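Local structure of DPS family protein (Vibrio cholerae O1 biovar El Tor, 3IQ1) at residues L27-V32 / A92-H97; L23-A28 / R80-F85; T6-L11 / T76-P81. The protein probably binds and oxidises iron, as a twelve-subunit member of the Dps family of ferritin-like proteins. All coordinates share one frame; numbering follows the deposited sequence.

Contact 1 of 3, residues L27-V32 / A92-H97; sequences LANYQV and AQIKEH
Val32 turns its two methyl groups onto different parts of segment 92-97. With CG1 anti to its backbone N (chi1 178°), one arm of the fork rests CG1 on the carbonyl oxygen of Ile94, 3.5 Å from Ile94 O. The other arm brings CG2 to within 3.7 Å of Ala92 CB. A beta-branched residue suits this place because it carries two methyls close to the helix backbone, so that one can meet Ala92 and the other Ile94.

Ile94 answers from the loop with both of its branches. Its CG2 lies 4.2 Å from Val32 CG1, while the longer branch runs back along the helix and sets CD1 3.8 Å from Asn29 O. The amide of Asn29 sits against the backbone at Gln93 and Ile94. Small side chains let the chain come close at the start of the loop: Ala28 CB is 4.2 Å from Ala92 CB.

A short helix in the connection between the second and third long bundle helices is characteristic of Dps proteins; here it is helix 85-91. Beyond Ala92, where the chain leaves it, the loop lies on helix 13-43, and Asn36 binds both Lys95 O and His97 N. Ile116 of helix 103-131 also packs on Ile94. At the far end Glu96 OE1 is hydrogen-bonded to Ser86 of a neighbouring subunit, and Phe85 of that subunit packs on Val32.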
# COMPACT_ATOMS: atom_id res chain seq x y z
N LEU B 27 -7.20 34.82 -7.60
CA LEU B 27 -7.97 33.64 -8.01
C LEU B 27 -8.35 33.73 -9.48
O LEU B 27 -8.22 32.76 -10.20
CB LEU B 27 -9.20 33.51 -7.10
CG LEU B 27 -10.19 32.41 -7.46
CD1 LEU B 27 -9.52 31.05 -7.46
CD2 LEU B 27 -11.36 32.45 -6.52
N ALA B 28 -8.78 34.90 -9.92
CA ALA B 28 -9.07 35.13 -11.35
C ALA B 28 -7.89 34.84 -12.25
O ALA B 28 -8.03 34.18 -13.29
CB ALA B 28 -9.54 36.56 -11.57
N ASN B 29 -6.71 35.32 -11.84
CA ASN B 29 -5.50 35.04 -12.57
C ASN B 29 -5.21 33.55 -12.58
O ASN B 29 -4.84 33.00 -13.61
CB ASN B 29 -4.35 35.83 -12.01
CG ASN B 29 -4.38 37.31 -12.46
OD1 ASN B 29 -4.21 38.23 -11.61
ND2 ASN B 29 -4.57 37.56 -13.70
N TYR B 30 -5.30 32.89 -11.43
CA TYR B 30 -5.11 31.45 -11.40
C TYR B 30 -5.99 30.70 -12.36
O TYR B 30 -5.56 29.71 -12.98
CB TYR B 30 -5.28 30.87 -10.00
CG TYR B 30 -4.07 30.79 -9.14
CD1 TYR B 30 -3.69 31.83 -8.30
CD2 TYR B 30 -3.28 29.68 -9.14
CE1 TYR B 30 -2.59 31.76 -7.51
CE2 TYR B 30 -2.15 29.60 -8.30
CZ TYR B 30 -1.80 30.63 -7.53
OH TYR B 30 -0.66 30.53 -6.74
N GLN B 31 -7.24 31.10 -12.44
CA GLN B 31 -8.25 30.35 -13.17
C GLN B 31 -7.94 30.46 -14.68
O GLN B 31 -7.92 29.44 -15.39
CB GLN B 31 -9.64 30.84 -12.79
CG GLN B 31 -10.10 30.35 -11.42
CD GLN B 31 -10.62 28.92 -11.42
OE1 GLN B 31 -10.06 28.05 -12.10
NE2 GLN B 31 -11.63 28.64 -10.57
N VAL B 32 -7.68 31.69 -15.16
CA VAL B 32 -7.27 31.86 -16.56
C VAL B 32 -5.97 31.14 -16.87
O VAL B 32 -5.86 30.46 -17.89
CB VAL B 32 -7.20 33.34 -16.95
CG1 VAL B 32 -6.72 33.51 -18.44
CG2 VAL B 32 -8.58 34.03 -16.80
N ALA B 92 -9.14 39.21 -14.45
CA ALA B 92 -7.78 38.70 -14.64
C ALA B 92 -6.89 39.65 -15.43
O ALA B 92 -7.38 40.33 -16.35
CB ALA B 92 -7.83 37.40 -15.36
N GLN B 93 -5.62 39.68 -15.08
CA GLN B 93 -4.56 40.31 -15.85
C GLN B 93 -3.97 39.32 -16.84
O GLN B 93 -3.67 39.66 -17.92
CB GLN B 93 -3.44 40.91 -14.97
CG GLN B 93 -2.42 41.67 -15.88
CD GLN B 93 -1.05 42.05 -15.27
OE1 GLN B 93 -0.83 41.92 -14.12
NE2 GLN B 93 -0.17 42.51 -16.10
N ILE B 94 -3.81 38.08 -16.42
CA ILE B 94 -3.31 37.06 -17.35
C ILE B 94 -4.32 36.89 -18.50
O ILE B 94 -5.53 36.80 -18.26
CB ILE B 94 -3.08 35.70 -16.64
CG1 ILE B 94 -1.96 35.84 -15.62
CG2 ILE B 94 -2.74 34.61 -17.65
CD1 ILE B 94 -1.63 34.56 -14.79
N LYS B 95 -3.83 36.93 -19.74
CA LYS B 95 -4.69 36.81 -20.91
C LYS B 95 -4.96 35.36 -21.28
O LYS B 95 -4.10 34.49 -21.10
CB LYS B 95 -4.02 37.51 -22.10
CG LYS B 95 -3.65 39.01 -21.86
CD LYS B 95 -2.71 39.52 -23.03
CE LYS B 95 -2.06 40.83 -22.75
NZ LYS B 95 -1.38 41.40 -23.99
N GLU B 96 -6.09 35.14 -21.92
CA GLU B 96 -6.33 33.81 -22.55
C GLU B 96 -5.29 33.57 -23.64
O GLU B 96 -5.02 34.45 -24.48
CB GLU B 96 -7.76 33.74 -23.13
CG GLU B 96 -8.85 34.04 -22.17
CD GLU B 96 -10.21 33.77 -22.76
OE1 GLU B 96 -10.53 34.39 -23.80
OE2 GLU B 96 -10.96 32.93 -22.24
N HIS B 97 -4.65 32.40 -23.61
CA HIS B 97 -3.59 32.03 -24.54
C HIS B 97 -4.07 30.77 -25.19
O HIS B 97 -4.19 29.74 -24.52
CB HIS B 97 -2.29 31.76 -23.79
CG HIS B 97 -1.11 31.57 -24.69
ND1 HIS B 97 0.13 31.24 -24.20
CD2 HIS B 97 -0.97 31.68 -26.03
CE1 HIS B 97 0.98 31.13 -25.20
NE2 HIS B 97 0.35 31.40 -26.33

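Contact 2 of 3, residues L23-A28 / R80-F85; sequences LNNLLA and RPMHSF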
# COMPACT_ATOMS: atom_id res chain seq x y z
N LEU B 23 -7.24 38.75 -2.96
CA LEU B 23 -7.23 37.33 -3.15
C LEU B 23 -8.15 36.87 -4.32
O LEU B 23 -7.84 35.92 -5.03
CB LEU B 23 -7.55 36.57 -1.88
CG LEU B 23 -6.48 36.64 -0.74
CD1 LEU B 23 -7.10 36.19 0.56
CD2 LEU B 23 -5.23 35.79 -1.09
N ASN B 24 -9.29 37.50 -4.46
CA ASN B 24 -10.19 37.21 -5.54
C ASN B 24 -9.57 37.59 -6.86
O ASN B 24 -9.73 36.84 -7.85
CB ASN B 24 -11.52 37.96 -5.37
CG ASN B 24 -12.60 37.12 -4.84
OD1 ASN B 24 -13.41 37.57 -3.97
ND2 ASN B 24 -12.67 35.89 -5.33
N ASN B 25 -8.84 38.70 -6.93
CA ASN B 25 -8.15 39.04 -8.21
C ASN B 25 -7.07 38.01 -8.51
O ASN B 25 -6.85 37.61 -9.63
CB ASN B 25 -7.59 40.45 -8.19
CG ASN B 25 -8.66 41.49 -8.28
OD1 ASN B 25 -9.77 41.25 -8.85
ND2 ASN B 25 -8.35 42.70 -7.77
N LEU B 26 -6.41 37.55 -7.47
CA LEU B 26 -5.43 36.48 -7.64
C LEU B 26 -6.07 35.21 -8.18
O LEU B 26 -5.53 34.56 -9.07
CB LEU B 26 -4.70 36.20 -6.34
CG LEU B 26 -3.58 35.14 -6.34
CD1 LEU B 26 -2.40 35.51 -7.19
CD2 LEU B 26 -3.16 34.87 -4.90
N LEU B 27 -7.20 34.82 -7.60
CA LEU B 27 -7.97 33.64 -8.01
C LEU B 27 -8.35 33.73 -9.48
O LEU B 27 -8.22 32.76 -10.20
CB LEU B 27 -9.20 33.51 -7.10
CG LEU B 27 -10.19 32.41 -7.46
CD1 LEU B 27 -9.52 31.05 -7.46
CD2 LEU B 27 -11.36 32.45 -6.52
N ALA B 28 -8.78 34.90 -9.92
CA ALA B 28 -9.07 35.13 -11.35
C ALA B 28 -7.89 34.84 -12.25
O ALA B 28 -8.03 34.18 -13.29
CB ALA B 28 -9.54 36.56 -11.57
N ARG B 80 -16.85 36.39 -0.48
CA ARG B 80 -17.37 35.57 -1.57
C ARG B 80 -16.31 35.26 -2.62
O ARG B 80 -15.84 36.18 -3.25
CB ARG B 80 -18.48 36.40 -2.26
CG ARG B 80 -19.09 35.76 -3.50
CD ARG B 80 -20.11 36.70 -4.10
NE ARG B 80 -20.80 36.19 -5.29
CZ ARG B 80 -20.28 36.15 -6.51
NH1 ARG B 80 -19.03 36.51 -6.77
NH2 ARG B 80 -21.02 35.65 -7.51
N PRO B 81 -15.96 33.99 -2.83
CA PRO B 81 -15.01 33.74 -3.92
C PRO B 81 -15.69 33.87 -5.28
O PRO B 81 -16.78 33.32 -5.47
CB PRO B 81 -14.65 32.29 -3.78
CG PRO B 81 -15.70 31.71 -2.86
CD PRO B 81 -16.40 32.78 -2.15
N MSE B 82 -15.03 34.56 -6.20
CA MSE B 82 -15.49 34.58 -7.56
C MSE B 82 -15.59 33.13 -8.07
O MSE B 82 -14.69 32.34 -7.85
CB MSE B 82 -14.55 35.39 -8.43
CG MSE B 82 -15.13 36.52 -9.05
SE MSE B 82 -13.76 37.44 -10.21
CE MSE B 82 -12.85 38.09 -8.91
N HIS B 83 -16.68 32.83 -8.75
CA HIS B 83 -16.99 31.46 -9.15
C HIS B 83 -17.72 31.40 -10.47
O HIS B 83 -18.58 30.56 -10.69
CB HIS B 83 -17.71 30.69 -8.02
CG HIS B 83 -18.93 31.36 -7.48
ND1 HIS B 83 -20.21 30.92 -7.74
CD2 HIS B 83 -19.06 32.44 -6.69
CE1 HIS B 83 -21.08 31.70 -7.09
NE2 HIS B 83 -20.40 32.62 -6.44
N SER B 84 -17.33 32.27 -11.40
CA SER B 84 -17.80 32.20 -12.78
C SER B 84 -16.70 32.61 -13.74
O SER B 84 -15.90 33.49 -13.45
CB SER B 84 -19.01 33.11 -13.02
OG SER B 84 -18.73 34.49 -12.81
N PHE B 85 -16.73 31.96 -14.90
CA PHE B 85 -15.82 32.31 -16.03
C PHE B 85 -15.97 33.78 -16.35
O PHE B 85 -14.99 34.46 -16.59
CB PHE B 85 -16.17 31.49 -17.29
CG PHE B 85 -15.88 29.98 -17.19
CD1 PHE B 85 -15.03 29.41 -16.24
CD2 PHE B 85 -16.42 29.13 -18.15
CE1 PHE B 85 -14.82 28.01 -16.22
CE2 PHE B 85 -16.17 27.77 -18.14
CZ PHE B 85 -15.38 27.21 -17.19
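The side chain of Met82, here selenomethionine, is straight at chi2 (-178°) but folds at chi3 (-73°), which swings its terminal methyl back over the helix, while Leu27 holds CG anti to its backbone N (chi1 175°) and extends toward the loop. Met82 CE lies 3.5 Å from Asn24 O and 3.8 Å from Asn24 CB, on the helix backbone and the root of a side chain. A long, flexible, unbranched side chain can follow such a curved path. On Leu27 the branch CD2 reaches the loop backbone, 3.6 Å from Met82 O, and meets the ring of Pro81 at CB, 4.3 Å away.

Between these methyl contacts Asn24 points its amide at the loop, next to Arg80 O and the backbone N of Met82, with Pro81 CA beside it. Farther on, Ser84 is the N-cap of helix 85-91, its OG hydrogen-bonded to Gly87 N. Arg80 carries its charge outward to a salt bridge with Asp99 of a neighbouring subunit, and the Phe85 rings of the two subunits stack on each other.

The connection between helices 49-76 and 85-91 is thus fitted to helix 13-43 by methyl groups of Leu27 and Met82 laid on carbonyl oxygens and carbon atoms, beside the amide of a buried Asn24. Met82 O accepts a hydrogen bond from Tyr88 OH, so the methyl of Leu27 rests on an oxygen that already has a polar partner.

Contact 3 of 3, residues T6-L11 / T76-P81; sequences TNLIGL and TLSARP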
# COMPACT_ATOMS: atom_id res chain seq x y z
N THR B 6 -15.62 42.91 13.58
CA THR B 6 -14.73 41.74 13.37
C THR B 6 -15.52 40.63 12.76
O THR B 6 -16.73 40.59 12.83
CB THR B 6 -14.05 41.27 14.65
OG1 THR B 6 -15.05 40.89 15.62
CG2 THR B 6 -13.19 42.40 15.24
N ASN B 7 -14.82 39.79 12.01
CA ASN B 7 -15.46 38.68 11.30
C ASN B 7 -15.45 37.42 12.17
O ASN B 7 -15.00 37.44 13.30
CB ASN B 7 -14.84 38.49 9.94
CG ASN B 7 -13.38 38.19 9.99
OD1 ASN B 7 -12.87 37.78 11.00
ND2 ASN B 7 -12.70 38.46 8.90
N LEU B 8 -15.97 36.33 11.63
CA LEU B 8 -16.14 35.09 12.40
C LEU B 8 -14.82 34.55 12.94
O LEU B 8 -14.78 33.96 14.04
CB LEU B 8 -16.85 34.02 11.57
CG LEU B 8 -18.35 34.34 11.43
CD1 LEU B 8 -19.00 33.37 10.42
CD2 LEU B 8 -19.11 34.35 12.80
N ILE B 9 -13.73 34.77 12.21
CA ILE B 9 -12.44 34.27 12.66
C ILE B 9 -11.72 35.28 13.58
O ILE B 9 -10.59 35.02 14.02
CB ILE B 9 -11.51 33.78 11.51
CG1 ILE B 9 -11.10 34.93 10.59
CG2 ILE B 9 -12.21 32.64 10.77
CD1 ILE B 9 -9.95 34.55 9.61
N GLY B 10 -12.36 36.40 13.88
CA GLY B 10 -11.83 37.37 14.82
C GLY B 10 -10.90 38.44 14.26
O GLY B 10 -10.27 39.17 15.05
N LEU B 11 -10.82 38.54 12.94
CA LEU B 11 -10.03 39.58 12.25
C LEU B 11 -10.89 40.79 11.96
O LEU B 11 -12.13 40.72 11.98
CB LEU B 11 -9.35 39.05 10.98
CG LEU B 11 -8.38 37.89 11.23
CD1 LEU B 11 -7.71 37.54 9.91
CD2 LEU B 11 -7.33 38.15 12.33
N THR B 76 -12.95 31.82 4.28
CA THR B 76 -12.47 31.83 5.65
C THR B 76 -12.46 33.26 6.18
O THR B 76 -12.76 33.48 7.34
CB THR B 76 -11.09 31.14 5.74
OG1 THR B 76 -11.26 29.71 5.49
CG2 THR B 76 -10.47 31.25 7.11
N LEU B 77 -12.25 34.21 5.28
CA LEU B 77 -12.28 35.64 5.57
C LEU B 77 -13.70 36.22 5.51
O LEU B 77 -13.87 37.44 5.56
CB LEU B 77 -11.32 36.43 4.64
CG LEU B 77 -9.82 36.15 4.86
CD1 LEU B 77 -9.07 36.75 3.65
CD2 LEU B 77 -9.34 36.73 6.18
N SER B 78 -14.71 35.35 5.41
CA SER B 78 -16.14 35.74 5.30
C SER B 78 -16.39 36.60 4.08
O SER B 78 -17.13 37.56 4.12
CB SER B 78 -16.66 36.40 6.57
OG SER B 78 -16.60 35.48 7.64
N ALA B 79 -15.76 36.22 2.99
CA ALA B 79 -15.96 36.88 1.73
C ALA B 79 -16.41 35.86 0.67
O ALA B 79 -16.36 34.66 0.87
CB ALA B 79 -14.63 37.65 1.31
N ARG B 80 -16.85 36.39 -0.48
CA ARG B 80 -17.37 35.57 -1.57
C ARG B 80 -16.31 35.26 -2.62
O ARG B 80 -15.84 36.18 -3.25
CB ARG B 80 -18.48 36.40 -2.26
CG ARG B 80 -19.09 35.76 -3.50
CD ARG B 80 -20.11 36.70 -4.10
NE ARG B 80 -20.80 36.19 -5.29
CZ ARG B 80 -20.28 36.15 -6.51
NH1 ARG B 80 -19.03 36.51 -6.77
NH2 ARG B 80 -21.02 35.65 -7.51
N PRO B 81 -15.96 33.99 -2.83
CA PRO B 81 -15.01 33.74 -3.92
C PRO B 81 -15.69 33.87 -5.28
O PRO B 81 -16.78 33.32 -5.47
CB PRO B 81 -14.65 32.29 -3.78
CG PRO B 81 -15.70 31.71 -2.86
CD PRO B 81 -16.40 32.78 -2.15
O HOH W 1 -14.67 39.82 6.81
O HOH W 2 -17.90 37.00 9.44
O HOH W 3 -14.28 35.08 9.03
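A type I turn from Asn7 to Gly10, closed by Gly10 N to Asn7 O (2.9 Å), faces the Schellman motif that ends helix 49-76, whose C-prime residue is Ser78 with positive phi. No direct hydrogen bond joins the two segments; three waters link them. One accepts from Asn7 ND2 and donates to Leu77 O (2.8 Å from the water). Another accepts from Ile9 N, donates to Thr76 O and is also hydrogen-bonded to Ser78 OG, 2.7 Å from the water; a third joins Leu8 N to the same hydroxyl.

Asn7 also steadies its own turn: OD1 accepts from Leu11 N at 2.9 Å, the donor tilted 34° from the carbonyl plane. Waters and packing together join the N-terminal segment to the end of helix 49-76 in the ferritin-like bundle.

Beside the water bridges Ile9 and Leu11 pack on Leu77. Ile9 holds CG1 between its backbone N and carbonyl carbon (chi1 65°), and CD1 comes to 4.1 Å from Leu77 CD2, the two side chains crossing obliquely. Leu11 CD1 meets that same methyl at 4.2 Å. Separately, the methyl Ile9 CG2 rests on a carbonyl oxygen, 3.6 Å from Thr76 O. From a third subunit, Arg122 donates to Ile9 O and Trp152 packs on Thr76.

Contacts 1 and 2 lie on helix 13-43, and contact 3 involves the loop ahead of it. First and second segments come in the same order along the chain, contact 3, then 2, then 1, so the long connection after helix 49-76 travels in the same direction as helix 13-43. Contacts 1 and 2, about 10 Å apart between centres, share Leu27 and Ala28; their loop segments come before and after helix 85-91. Contacts 2 and 3, about 16 Å apart, share Arg80 and Pro81, and Leu23 packs on Leu77 between them; contacts 1 and 3 are about 25 Å apart. The connection meets the second subunit, and segment 6-11 with Thr76 a third, so both probably contribute to the twelve-subunit assembly.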